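Local atomic coordinates of diaminopimelate decarboxylase (Phaeodactylum tricornutum, PDB entry 7JPJ), a protein that probably catalyses the pyridoxal 5'-phosphate-dependent decarboxylation of diaminopimelate to lysine, and binds D-lysine in its pocket. Residues Leu320-Ser323 with Val328-Ile331; Gly360-Pro365 with Glu371-Gln376; Val241-Gly246 with Pro280-Val285. One frame throughout, in Å; residues are numbered along the deposited sequence.

Interaction 1 (Leu320-Ser323 with Val328-Ile331); sequences LRPS and VHPI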
ATOM      1  N   LEU A 320      -3.875   4.834  -2.857  1.00 16.63           N
ATOM      2  CA  LEU A 320      -3.260   4.794  -1.538  1.00 17.63           C
ATOM      3  C   LEU A 320      -2.628   6.116  -1.126  1.00 17.61           C
ATOM      4  O   LEU A 320      -2.412   6.334   0.072  1.00 18.19           O
ATOM      5  CB  LEU A 320      -2.199   3.686  -1.494  1.00 17.92           C
ATOM      6  CG  LEU A 320      -1.366   3.514  -0.222  1.00 18.57           C
ATOM      7  CD1 LEU A 320      -2.210   2.965   0.919  1.00 19.12           C
ATOM      8  CD2 LEU A 320      -0.157   2.635  -0.488  1.00 18.71           C
ATOM      9  N   ARG A 321      -2.352   7.006  -2.079  1.00 18.25           N
ATOM     10  CA  ARG A 321      -1.653   8.250  -1.760  1.00 18.16           C
ATOM     11  C   ARG A 321      -2.331   9.088  -0.678  1.00 18.67           C
ATOM     12  O   ARG A 321      -1.604   9.727   0.103  1.00 19.22           O
ATOM     13  CB  ARG A 321      -1.454   9.064  -3.045  1.00 16.62           C
ATOM     14  CG  ARG A 321      -0.643   8.330  -4.107  1.00 16.06           C
ATOM     15  CD  ARG A 321      -0.062   9.265  -5.163  1.00 15.46           C
ATOM     16  NE  ARG A 321      -0.605  10.621  -5.079  1.00 14.95           N
ATOM     17  CZ  ARG A 321       0.110  11.702  -4.779  1.00 15.08           C
ATOM     18  NH1 ARG A 321       1.410  11.601  -4.534  1.00 15.32           N
ATOM     19  NH2 ARG A 321      -0.478  12.888  -4.728  1.00 15.49           N
ATOM     20  N   PRO A 322      -3.667   9.153  -0.570  1.00 17.03           N
ATOM     21  CA  PRO A 322      -4.252   9.846   0.591  1.00 17.43           C
ATOM     22  C   PRO A 322      -3.860   9.233   1.924  1.00 18.02           C
ATOM     23  O   PRO A 322      -3.533   9.971   2.860  1.00 18.60           O
ATOM     24  CB  PRO A 322      -5.761   9.733   0.338  1.00 17.26           C
ATOM     25  CG  PRO A 322      -5.880   9.642  -1.125  1.00 16.84           C
ATOM     26  CD  PRO A 322      -4.692   8.846  -1.583  1.00 16.72           C
ATOM     27  N   SER A 323      -3.886   7.902   2.040  1.00 18.09           N
ATOM     28  CA  SER A 323      -3.506   7.266   3.300  1.00 18.82           C
ATOM     29  C   SER A 323      -2.004   7.318   3.536  1.00 19.12           C
ATOM     30  O   SER A 323      -1.564   7.426   4.685  1.00 20.05           O
ATOM     31  CB  SER A 323      -3.978   5.811   3.333  1.00 18.70           C
ATOM     32  OG  SER A 323      -5.389   5.719   3.279  1.00 18.70           O
ATOM     33  N   VAL A 328      -3.902  15.364  -1.161  1.00 17.63           N
ATOM     34  CA  VAL A 328      -5.224  15.767  -1.618  1.00 17.76           C
ATOM     35  C   VAL A 328      -5.300  15.554  -3.123  1.00 17.38           C
ATOM     36  O   VAL A 328      -4.363  15.895  -3.857  1.00 17.25           O
ATOM     37  CB  VAL A 328      -5.508  17.233  -1.250  1.00 18.80           C
ATOM     38  CG1 VAL A 328      -6.956  17.597  -1.563  1.00 19.15           C
ATOM     39  CG2 VAL A 328      -5.196  17.479   0.216  1.00 19.48           C
ATOM     40  N   HIS A 329      -6.409  14.977  -3.581  1.00 18.82           N
ATOM     41  CA  HIS A 329      -6.696  14.803  -4.993  1.00 19.02           C
ATOM     42  C   HIS A 329      -7.930  15.612  -5.378  1.00 20.05           C
ATOM     43  O   HIS A 329      -8.841  15.789  -4.562  1.00 20.52           O
ATOM     44  CB  HIS A 329      -6.933  13.330  -5.345  1.00 18.94           C
ATOM     45  CG  HIS A 329      -5.698  12.486  -5.286  1.00 18.06           C
ATOM     46  ND1 HIS A 329      -5.294  11.684  -6.332  1.00 18.03           N
ATOM     47  CD2 HIS A 329      -4.785  12.310  -4.302  1.00 17.48           C
ATOM     48  CE1 HIS A 329      -4.181  11.057  -5.998  1.00 17.00           C
ATOM     49  NE2 HIS A 329      -3.850  11.419  -4.772  1.00 16.84           N
ATOM     50  N   PRO A 330      -7.985  16.120  -6.610  1.00 19.25           N
ATOM     51  CA  PRO A 330      -9.197  16.816  -7.066  1.00 19.74           C
ATOM     52  C   PRO A 330     -10.361  15.843  -7.172  1.00 20.31           C
ATOM     53  O   PRO A 330     -10.230  14.756  -7.739  1.00 20.53           O
ATOM     54  CB  PRO A 330      -8.799  17.376  -8.439  1.00 19.89           C
ATOM     55  CG  PRO A 330      -7.315  17.205  -8.537  1.00 19.74           C
ATOM     56  CD  PRO A 330      -6.952  16.061  -7.655  1.00 19.07           C
ATOM     57  N   ILE A 331     -11.505  16.240  -6.622  1.00 19.84           N
ATOM     58  CA  ILE A 331     -12.669  15.368  -6.516  1.00 20.22           C
ATOM     59  C   ILE A 331     -13.876  16.078  -7.109  1.00 20.06           C
ATOM     60  O   ILE A 331     -14.197  17.205  -6.717  1.00 19.85           O
ATOM     61  CB  ILE A 331     -12.939  14.965  -5.055  1.00 20.28           C
ATOM     62  CG1 ILE A 331     -11.755  14.166  -4.508  1.00 19.98           C
ATOM     63  CG2 ILE A 331     -14.227  14.171  -4.957  1.00 20.51           C
ATOM     64  CD1 ILE A 331     -11.735  14.048  -3.008  1.00 20.02           C
TER

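Interaction 2 (Gly360-Pro365 with Glu371-Gln376); sequences GDLMTP and EQLAEQ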
ATOM      1  N   GLY A 360      -8.195   4.006   8.742  1.00 22.96           N
ATOM      2  CA  GLY A 360      -7.359   4.873   7.935  1.00 21.87           C
ATOM      3  C   GLY A 360      -7.772   5.023   6.487  1.00 21.08           C
ATOM      4  O   GLY A 360      -7.152   5.815   5.770  1.00 20.38           O
ATOM      5  N   ASP A 361      -8.799   4.299   6.035  1.00 21.49           N
ATOM      6  CA  ASP A 361      -9.221   4.351   4.633  1.00 20.74           C
ATOM      7  C   ASP A 361     -10.001   5.643   4.375  1.00 20.45           C
ATOM      8  O   ASP A 361     -11.210   5.656   4.132  1.00 20.79           O
ATOM      9  CB  ASP A 361     -10.042   3.123   4.271  1.00 21.33           C
ATOM     10  CG  ASP A 361     -10.214   2.966   2.772  1.00 20.33           C
ATOM     11  OD1 ASP A 361      -9.591   3.745   2.018  1.00 19.26           O
ATOM     12  OD2 ASP A 361     -10.973   2.069   2.345  1.00 20.64           O
ATOM     13  N   LEU A 362      -9.269   6.750   4.411  1.00 20.98           N
ATOM     14  CA  LEU A 362      -9.834   8.081   4.258  1.00 21.04           C
ATOM     15  C   LEU A 362      -9.407   8.654   2.912  1.00 20.12           C
ATOM     16  O   LEU A 362      -8.231   8.568   2.543  1.00 19.58           O
ATOM     17  CB  LEU A 362      -9.381   8.982   5.408  1.00 21.67           C
ATOM     18  CG  LEU A 362      -9.734  10.466   5.382  1.00 21.91           C
ATOM     19  CD1 LEU A 362     -11.229  10.648   5.216  1.00 22.83           C
ATOM     20  CD2 LEU A 362      -9.248  11.119   6.659  1.00 22.47           C
ATOM     21  N   MET A 363     -10.361   9.230   2.181  1.00 22.24           N
ATOM     22  CA  MET A 363     -10.097   9.777   0.855  1.00 21.60           C
ATOM     23  C   MET A 363      -9.987  11.296   0.837  1.00 21.98           C
ATOM     24  O   MET A 363      -9.552  11.854  -0.175  1.00 21.55           O
ATOM     25  CB  MET A 363     -11.190   9.338  -0.125  1.00 21.48           C
ATOM     26  CG  MET A 363     -11.160   7.856  -0.460  1.00 20.82           C
ATOM     27  SD  MET A 363      -9.545   7.315  -1.053  1.00 20.13           S
ATOM     28  CE  MET A 363      -9.973   6.607  -2.645  1.00 19.17           C
ATOM     29  N   THR A 364     -10.369  11.978   1.916  1.00 19.63           N
ATOM     30  CA  THR A 364     -10.260  13.434   2.023  1.00 20.39           C
ATOM     31  C   THR A 364      -9.533  13.784   3.314  1.00 21.23           C
ATOM     32  O   THR A 364     -10.154  14.224   4.289  1.00 21.72           O
ATOM     33  CB  THR A 364     -11.636  14.100   1.984  1.00 20.50           C
ATOM     34  OG1 THR A 364     -12.512  13.446   2.911  1.00 20.37           O
ATOM     35  CG2 THR A 364     -12.228  14.025   0.591  1.00 19.98           C
ATOM     36  N   PRO A 365      -8.217  13.606   3.356  1.00 21.79           N
ATOM     37  CA  PRO A 365      -7.465  13.919   4.573  1.00 22.02           C
ATOM     38  C   PRO A 365      -7.009  15.372   4.619  1.00 22.45           C
ATOM     39  O   PRO A 365      -7.024  16.099   3.622  1.00 22.30           O
ATOM     40  CB  PRO A 365      -6.259  12.976   4.475  1.00 21.19           C
ATOM     41  CG  PRO A 365      -6.007  12.882   3.006  1.00 20.42           C
ATOM     42  CD  PRO A 365      -7.354  13.014   2.317  1.00 20.71           C
ATOM     43  N   GLU A 371      -3.947  11.165   9.113  1.00 26.90           N
ATOM     44  CA  GLU A 371      -4.730  10.755  10.269  1.00 27.61           C
ATOM     45  C   GLU A 371      -5.830  11.744  10.629  1.00 28.14           C
ATOM     46  O   GLU A 371      -6.626  11.458  11.530  1.00 28.87           O
ATOM     47  CB  GLU A 371      -3.814  10.549  11.480  1.00 28.19           C
ATOM     48  CG  GLU A 371      -2.920   9.328  11.370  1.00 28.22           C
ATOM     49  CD  GLU A 371      -2.590   8.723  12.723  1.00 29.13           C
ATOM     50  OE1 GLU A 371      -2.398   9.492  13.691  1.00 29.79           O
ATOM     51  OE2 GLU A 371      -2.526   7.476  12.815  1.00 29.45           O
ATOM     52  N   GLN A 372      -5.898  12.889   9.957  1.00 25.96           N
ATOM     53  CA  GLN A 372      -6.879  13.919  10.258  1.00 26.60           C
ATOM     54  C   GLN A 372      -7.914  14.016   9.143  1.00 26.48           C
ATOM     55  O   GLN A 372      -7.635  13.699   7.983  1.00 25.78           O
ATOM     56  CB  GLN A 372      -6.201  15.277  10.462  1.00 26.81           C
ATOM     57  CG  GLN A 372      -5.990  15.659  11.922  1.00 27.50           C
ATOM     58  CD  GLN A 372      -4.803  14.955  12.553  1.00 27.81           C
ATOM     59  OE1 GLN A 372      -4.081  14.208  11.891  1.00 27.35           O
ATOM     60  NE2 GLN A 372      -4.592  15.194  13.843  1.00 28.93           N
ATOM     61  N   LEU A 373      -9.112  14.458   9.512  1.00 24.70           N
ATOM     62  CA  LEU A 373     -10.221  14.592   8.578  1.00 24.88           C
ATOM     63  C   LEU A 373     -10.251  15.987   7.969  1.00 25.04           C
ATOM     64  O   LEU A 373      -9.866  16.975   8.603  1.00 25.46           O
ATOM     65  CB  LEU A 373     -11.557  14.318   9.274  1.00 25.84           C
ATOM     66  CG  LEU A 373     -12.075  12.880   9.354  1.00 25.95           C
ATOM     67  CD1 LEU A 373     -11.312  12.076  10.399  1.00 25.72           C
ATOM     68  CD2 LEU A 373     -13.565  12.881   9.660  1.00 27.14           C
ATOM     69  N   ALA A 374     -10.724  16.058   6.727  1.00 25.46           N
ATOM     70  CA  ALA A 374     -10.927  17.323   6.037  1.00 25.67           C
ATOM     71  C   ALA A 374     -12.144  17.188   5.135  1.00 26.15           C
ATOM     72  O   ALA A 374     -12.384  16.119   4.567  1.00 25.86           O
ATOM     73  CB  ALA A 374      -9.696  17.725   5.219  1.00 24.71           C
ATOM     74  N   GLU A 375     -12.911  18.266   5.016  1.00 24.96           N
ATOM     75  CA  GLU A 375     -14.119  18.283   4.204  1.00 25.51           C
ATOM     76  C   GLU A 375     -13.880  19.076   2.928  1.00 25.25           C
ATOM     77  O   GLU A 375     -13.227  20.124   2.950  1.00 25.11           O
ATOM     78  CB  GLU A 375     -15.294  18.897   4.966  1.00 26.65           C
ATOM     79  CG  GLU A 375     -15.680  18.172   6.239  1.00 27.06           C
ATOM     80  CD  GLU A 375     -16.900  18.787   6.896  1.00 28.02           C
ATOM     81  OE1 GLU A 375     -17.444  19.766   6.338  1.00 28.33           O
ATOM     82  OE2 GLU A 375     -17.318  18.291   7.966  1.00 28.44           O
ATOM     83  N   GLN A 376     -14.422  18.578   1.820  1.00 24.85           N
ATOM     84  CA  GLN A 376     -14.408  19.287   0.549  1.00 24.48           C
ATOM     85  C   GLN A 376     -15.830  19.671   0.164  1.00 25.46           C
ATOM     86  O   GLN A 376     -16.767  18.887   0.348  1.00 26.04           O
ATOM     87  CB  GLN A 376     -13.775  18.435  -0.557  1.00 23.52           C
ATOM     88  CG  GLN A 376     -12.354  17.975  -0.261  1.00 22.21           C
ATOM     89  CD  GLN A 376     -11.630  17.460  -1.497  1.00 21.39           C
ATOM     90  OE1 GLN A 376     -12.061  17.692  -2.628  1.00 21.44           O
ATOM     91  NE2 GLN A 376     -10.523  16.754  -1.285  1.00 20.55           N
TER

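Interaction 3 (Val241-Gly246 with Pro280-Val285); sequences VGRNKG and PGTYLV. With DLY (D-lysine), chain C; SO4 (sulfate ion), chain D.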
ATOM      1  N   VAL A 241       3.795  18.216 -10.186  1.00 24.44           N
ATOM      2  CA  VAL A 241       2.502  18.409 -10.828  1.00 23.71           C
ATOM      3  C   VAL A 241       1.524  18.901  -9.770  1.00 24.35           C
ATOM      4  O   VAL A 241       1.362  18.262  -8.724  1.00 23.93           O
ATOM      5  CB  VAL A 241       1.989  17.111 -11.481  1.00 20.50           C
ATOM      6  CG1 VAL A 241       0.596  17.313 -12.053  1.00 20.17           C
ATOM      7  CG2 VAL A 241       2.948  16.640 -12.555  1.00 19.11           C
ATOM      8  N   GLY A 242       0.882  20.035 -10.039  1.00 21.70           N
ATOM      9  CA  GLY A 242      -0.111  20.564  -9.126  1.00 23.21           C
ATOM     10  C   GLY A 242      -1.496  20.029  -9.415  1.00 23.22           C
ATOM     11  O   GLY A 242      -2.201  20.551 -10.282  1.00 23.78           O
ATOM     12  N   ARG A 243      -1.898  18.981  -8.696  1.00 22.74           N
ATOM     13  CA  ARG A 243      -3.215  18.397  -8.926  1.00 22.87           C
ATOM     14  C   ARG A 243      -4.326  19.339  -8.477  1.00 24.75           C
ATOM     15  O   ARG A 243      -5.348  19.474  -9.158  1.00 25.25           O
ATOM     16  CB  ARG A 243      -3.327  17.058  -8.202  1.00 22.14           C
ATOM     17  CG  ARG A 243      -2.334  16.009  -8.667  1.00 20.46           C
ATOM     18  CD  ARG A 243      -2.408  14.777  -7.785  1.00 20.10           C
ATOM     19  NE  ARG A 243      -1.471  13.734  -8.192  1.00 18.72           N
ATOM     20  CZ  ARG A 243      -0.189  13.707  -7.849  1.00 18.17           C
ATOM     21  NH1 ARG A 243       0.316  14.673  -7.095  1.00 18.89           N
ATOM     22  NH2 ARG A 243       0.589  12.715  -8.258  1.00 17.07           N
ATOM     23  N   ASN A 244      -4.143  20.001  -7.342  1.00 21.74           N
ATOM     24  CA  ASN A 244      -5.181  20.827  -6.750  1.00 22.14           C
ATOM     25  C   ASN A 244      -4.981  22.290  -7.117  1.00 23.23           C
ATOM     26  O   ASN A 244      -3.860  22.743  -7.368  1.00 23.35           O
ATOM     27  CB  ASN A 244      -5.193  20.664  -5.231  1.00 22.01           C
ATOM     28  CG  ASN A 244      -5.203  19.211  -4.808  1.00 21.45           C
ATOM     29  OD1 ASN A 244      -6.249  18.562  -4.801  1.00 21.50           O
ATOM     30  ND2 ASN A 244      -4.030  18.686  -4.467  1.00 20.81           N
ATOM     31  N   LYS A 245      -6.092  23.023  -7.152  1.00 23.65           N
ATOM     32  CA  LYS A 245      -6.054  24.444  -7.463  1.00 24.84           C
ATOM     33  C   LYS A 245      -5.173  25.179  -6.463  1.00 25.43           C
ATOM     34  O   LYS A 245      -5.303  24.996  -5.249  1.00 25.41           O
ATOM     35  CB  LYS A 245      -7.473  25.017  -7.453  1.00 26.06           C
ATOM     36  CG  LYS A 245      -7.612  26.381  -8.108  1.00 27.97           C
ATOM     37  CD  LYS A 245      -8.390  27.347  -7.227  1.00 29.56           C
ATOM     38  CE  LYS A 245      -8.794  28.602  -7.997  1.00 31.87           C
ATOM     39  NZ  LYS A 245      -7.736  29.042  -8.955  1.00 32.01           N
ATOM     40  N   GLY A 246      -4.263  26.006  -6.979  1.00 24.83           N
ATOM     41  CA  GLY A 246      -3.327  26.749  -6.171  1.00 25.66           C
ATOM     42  C   GLY A 246      -1.921  26.184  -6.177  1.00 24.56           C
ATOM     43  O   GLY A 246      -0.957  26.951  -6.064  1.00 25.43           O
ATOM     44  N   PRO A 280      10.803  11.553 -16.312  1.00 19.18           N
ATOM     45  CA  PRO A 280       9.566  11.951 -15.626  1.00 18.83           C
ATOM     46  C   PRO A 280       8.620  10.768 -15.472  1.00 18.17           C
ATOM     47  O   PRO A 280       8.420   9.986 -16.405  1.00 18.33           O
ATOM     48  CB  PRO A 280       8.976  13.020 -16.551  1.00 19.65           C
ATOM     49  CG  PRO A 280       9.441  12.625 -17.895  1.00 20.21           C
ATOM     50  CD  PRO A 280      10.809  12.008 -17.714  1.00 19.82           C
ATOM     51  N   GLY A 281       8.047  10.638 -14.281  1.00 18.63           N
ATOM     52  CA  GLY A 281       7.015   9.652 -14.046  1.00 18.07           C
ATOM     53  C   GLY A 281       5.679  10.317 -13.790  1.00 18.02           C
ATOM     54  O   GLY A 281       4.734  10.163 -14.571  1.00 18.47           O
ATOM     55  N   THR A 282       5.604  11.074 -12.693  1.00 17.52           N
ATOM     56  CA  THR A 282       4.391  11.814 -12.366  1.00 17.41           C
ATOM     57  C   THR A 282       3.988  12.750 -13.503  1.00 18.33           C
ATOM     58  O   THR A 282       2.830  12.763 -13.931  1.00 19.17           O
ATOM     59  CB  THR A 282       4.602  12.596 -11.070  1.00 17.26           C
ATOM     60  OG1 THR A 282       4.970  11.693 -10.021  1.00 17.18           O
ATOM     61  CG2 THR A 282       3.337  13.339 -10.675  1.00 17.30           C
ATOM     62  N   TYR A 283       4.946  13.522 -14.023  1.00 18.36           N
ATOM     63  CA  TYR A 283       4.630  14.553 -15.009  1.00 19.71           C
ATOM     64  C   TYR A 283       3.987  13.993 -16.272  1.00 20.64           C
ATOM     65  O   TYR A 283       3.329  14.743 -16.999  1.00 21.51           O
ATOM     66  CB  TYR A 283       5.896  15.330 -15.379  1.00 20.13           C
ATOM     67  CG  TYR A 283       5.637  16.743 -15.855  1.00 21.29           C
ATOM     68  CD1 TYR A 283       5.591  17.800 -14.956  1.00 21.45           C
ATOM     69  CD2 TYR A 283       5.441  17.021 -17.205  1.00 22.22           C
ATOM     70  CE1 TYR A 283       5.356  19.097 -15.387  1.00 22.69           C
ATOM     71  CE2 TYR A 283       5.205  18.313 -17.644  1.00 23.31           C
ATOM     72  CZ  TYR A 283       5.165  19.346 -16.731  1.00 23.66           C
ATOM     73  OH  TYR A 283       4.932  20.632 -17.164  1.00 24.51           O
ATOM     74  N   LEU A 284       4.145  12.701 -16.544  1.00 16.59           N
ATOM     75  CA  LEU A 284       3.634  12.136 -17.785  1.00 17.30           C
ATOM     76  C   LEU A 284       2.243  11.528 -17.651  1.00 17.53           C
ATOM     77  O   LEU A 284       1.479  11.548 -18.622  1.00 18.33           O
ATOM     78  CB  LEU A 284       4.598  11.071 -18.311  1.00 17.52           C
ATOM     79  CG  LEU A 284       5.769  11.548 -19.166  1.00 17.80           C
ATOM     80  CD1 LEU A 284       6.823  10.465 -19.255  1.00 17.90           C
ATOM     81  CD2 LEU A 284       5.294  11.938 -20.558  1.00 18.74           C
ATOM     82  N   VAL A 285       1.887  10.996 -16.481  1.00 16.69           N
ATOM     83  CA  VAL A 285       0.695  10.159 -16.376  1.00 16.97           C
ATOM     84  C   VAL A 285      -0.245  10.603 -15.258  1.00 16.53           C
ATOM     85  O   VAL A 285      -1.387  10.134 -15.185  1.00 16.81           O
ATOM     86  CB  VAL A 285       1.085   8.680 -16.182  1.00 17.08           C
ATOM     87  CG1 VAL A 285       1.795   8.142 -17.416  1.00 17.84           C
ATOM     88  CG2 VAL A 285       1.953   8.512 -14.945  1.00 16.36           C
TER
HETATM   89  N   DLY C 501       3.016  16.590  -4.017  1.00 27.46           N
HETATM   90  CA  DLY C 501       3.254  15.263  -4.574  1.00 27.46           C
HETATM   91  C   DLY C 501       3.368  15.310  -6.102  1.00 27.46           C
HETATM   92  O   DLY C 501       3.418  16.382  -6.716  1.00 27.46           O
HETATM   93  CB  DLY C 501       4.520  14.652  -3.965  1.00 27.46           C
HETATM   94  CG  DLY C 501       4.614  13.135  -4.082  1.00 27.46           C
HETATM   95  CD  DLY C 501       5.843  12.610  -3.351  1.00 27.46           C
HETATM   96  CE  DLY C 501       6.071  11.127  -3.612  1.00 27.46           C
HETATM   97  NZ  DLY C 501       7.365  10.658  -3.032  1.00 27.46           N
HETATM   98  OXT DLY C 501       3.412  14.270  -6.766  1.00 27.46           O
HETATM   99  S   SO4 D 502       8.612  11.127 -10.490  1.00 20.77           S
HETATM  100  O1  SO4 D 502       7.695  11.971  -9.728  1.00 20.77           O
HETATM  101  O2  SO4 D 502       9.116  11.876 -11.641  1.00 20.77           O
HETATM  102  O3  SO4 D 502       7.914   9.934 -10.956  1.00 20.77           O
HETATM  103  O4  SO4 D 502       9.722  10.723  -9.631  1.00 20.77           O

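Interaction 1 (Leu320-Ser323 with Val328-Ile331)
R321 and P322, in the short helix 321-325, face the chain that returns as V328-I331, and H329 is the residue that meets them. At V328 the backbones are nearest, with 6.4 Å between the CA of V328 and that of P322, and the valine turns its side chain away. H329 comes next and points its ring at the helix. CG stands beside the backbone N (chi1 -71°), which sends the imidazole toward the helix until NE2 comes 3.4 Å from R321 NE. This is a weak hydrogen bond, with 156° at the hydrogen. ND1 is hydrogen-bonded to D390 O, which can only accept, and this is consistent with NE2 being the acceptor for the arginine. The two flat groups meet edge to edge with their planes 55° apart, so they do not stack. P322 CD lies 4.2 Å from the same NE2, and this compact ring beside the imidazole carries no polar group to compete for it. This helix-to-strand connection belongs to the C-terminal beta domain that accompanies the barrel in fold-type III enzymes, and R321 is its contribution to the D-lysine pocket. The arginine chain bends at chi3, which brings NE to the histidine. P330 then bonds through its backbone to D390, and I331 enters strand 331-334 with its side chain on L387 and M389.

Interaction 2 (Gly360-Pro365 with Glu371-Gln376)
T364 and P365 meet A374 and L373 in the beta domain, where the chain turns back and strand 373-379 returns antiparallel beside strand 365-366. P365 and L373 form a non-hydrogen-bonded pair with CA atoms 4.9 Å apart. Such a position suits proline, which has no N-H to offer. P365 CA approaches Q372 O at 3.4 Å in a C-H...O contact. One residue further along, A374 N gives a weak, bent hydrogen bond to T364 O (3.1 Å, 133° at the hydrogen). The small CB of A374 fits against P365 O at 3.5 Å. T364 sets its OG1 between the backbone N and the carbonyl carbon (chi1 49°), and from there it donates to A374 O over 3.1 Å, almost straight on to the C=O bond. The other branch, CG2, comes 3.7 Å from Q376 NE2, where the extended glutamine crosses it at a slant. L362 CD2 lies 3.3 Å from Q372 O and reaches the CG of L373 at 4.3 Å, and both leucines also pack against the second subunit, on its T165 and S163. Because V352 N donates to T364 OG1, the hydroxyl accepts from strand 347-353 and donates to strand 373-379. One threonine thus satisfies a backbone group on each of two neighbouring strands, using both polarities that a hydroxyl offers.

Interaction 3 (Val241-Gly246 with Pro280-Val285)
T282 and V241 touch at the mouth of the TIM-type barrel, where the loop after strand 232-234 meets the start of helix 282-285, just beyond strand 275-278. From CB outward, T282 divides its atoms between an anion and the neighbouring loop. CB itself is 3.4 Å from the sulfate O1. OG1 lies beside the backbone N (chi1 -57°), on the side where the anion sits, and gives O1 a hydrogen bond of 2.8 Å. CG2, anti to that N, turns instead to the 241-246 loop, where it rests 3.8 Å from V241 CG2 and 3.7 Å from R243 NH2. A threonine serves both neighbours, with a hydroxyl for the anion and a methyl for V241 and the arginine tip beside it. The backbone helps: T282 N bonds to the sulfate O3, and G281 N to its O2 with 161° at the hydrogen. G281, having no side chain, leaves room for the oxygens, and G238 N and Y395 OH also bond to the anion. Backbone amides at a helix start favour an anion, and the sulfate, which most likely came from the crystallisation liquor, probably marks the place of the cofactor phosphate. V241 puts its CG2 3.6 Å from Y283 CA and touches the ring carbon CD1 as well, while Y283 OH is bonded to T250 O. R243 runs extended from CG to NE, with NE held by G391 O. From the far end of that chain NH1 gives D-lysine OXT a hydrogen bond of 3.1 Å at 164°, the carboxylate lying at the edge of the guanidinium.

Interactions 1 and 3, with centres 13 Å apart, come from the beta domain and the barrel and join at the D-lysine pocket. R321 NH2 is 3.1 Å from R243 NH1; R243 bonds to the D-lysine carboxylate, and the side chain of R321 lies about 4 Å from the ligand. Beside them N244 ND2 is hydrogen-bonded to V328 O at 2.9 Å. Interaction 2 backs interaction 1, its centre 9 Å away: S323 OG lies 3.1 Å from G360 O, and I331 CD1 packs 3.6 Å from T364 CG2. It does not touch interaction 3, and the side chain of P365 remains about 12 Å from D-lysine. Interactions 1 and 3 thus both reach the pocket, and interaction 2 lies behind interaction 1.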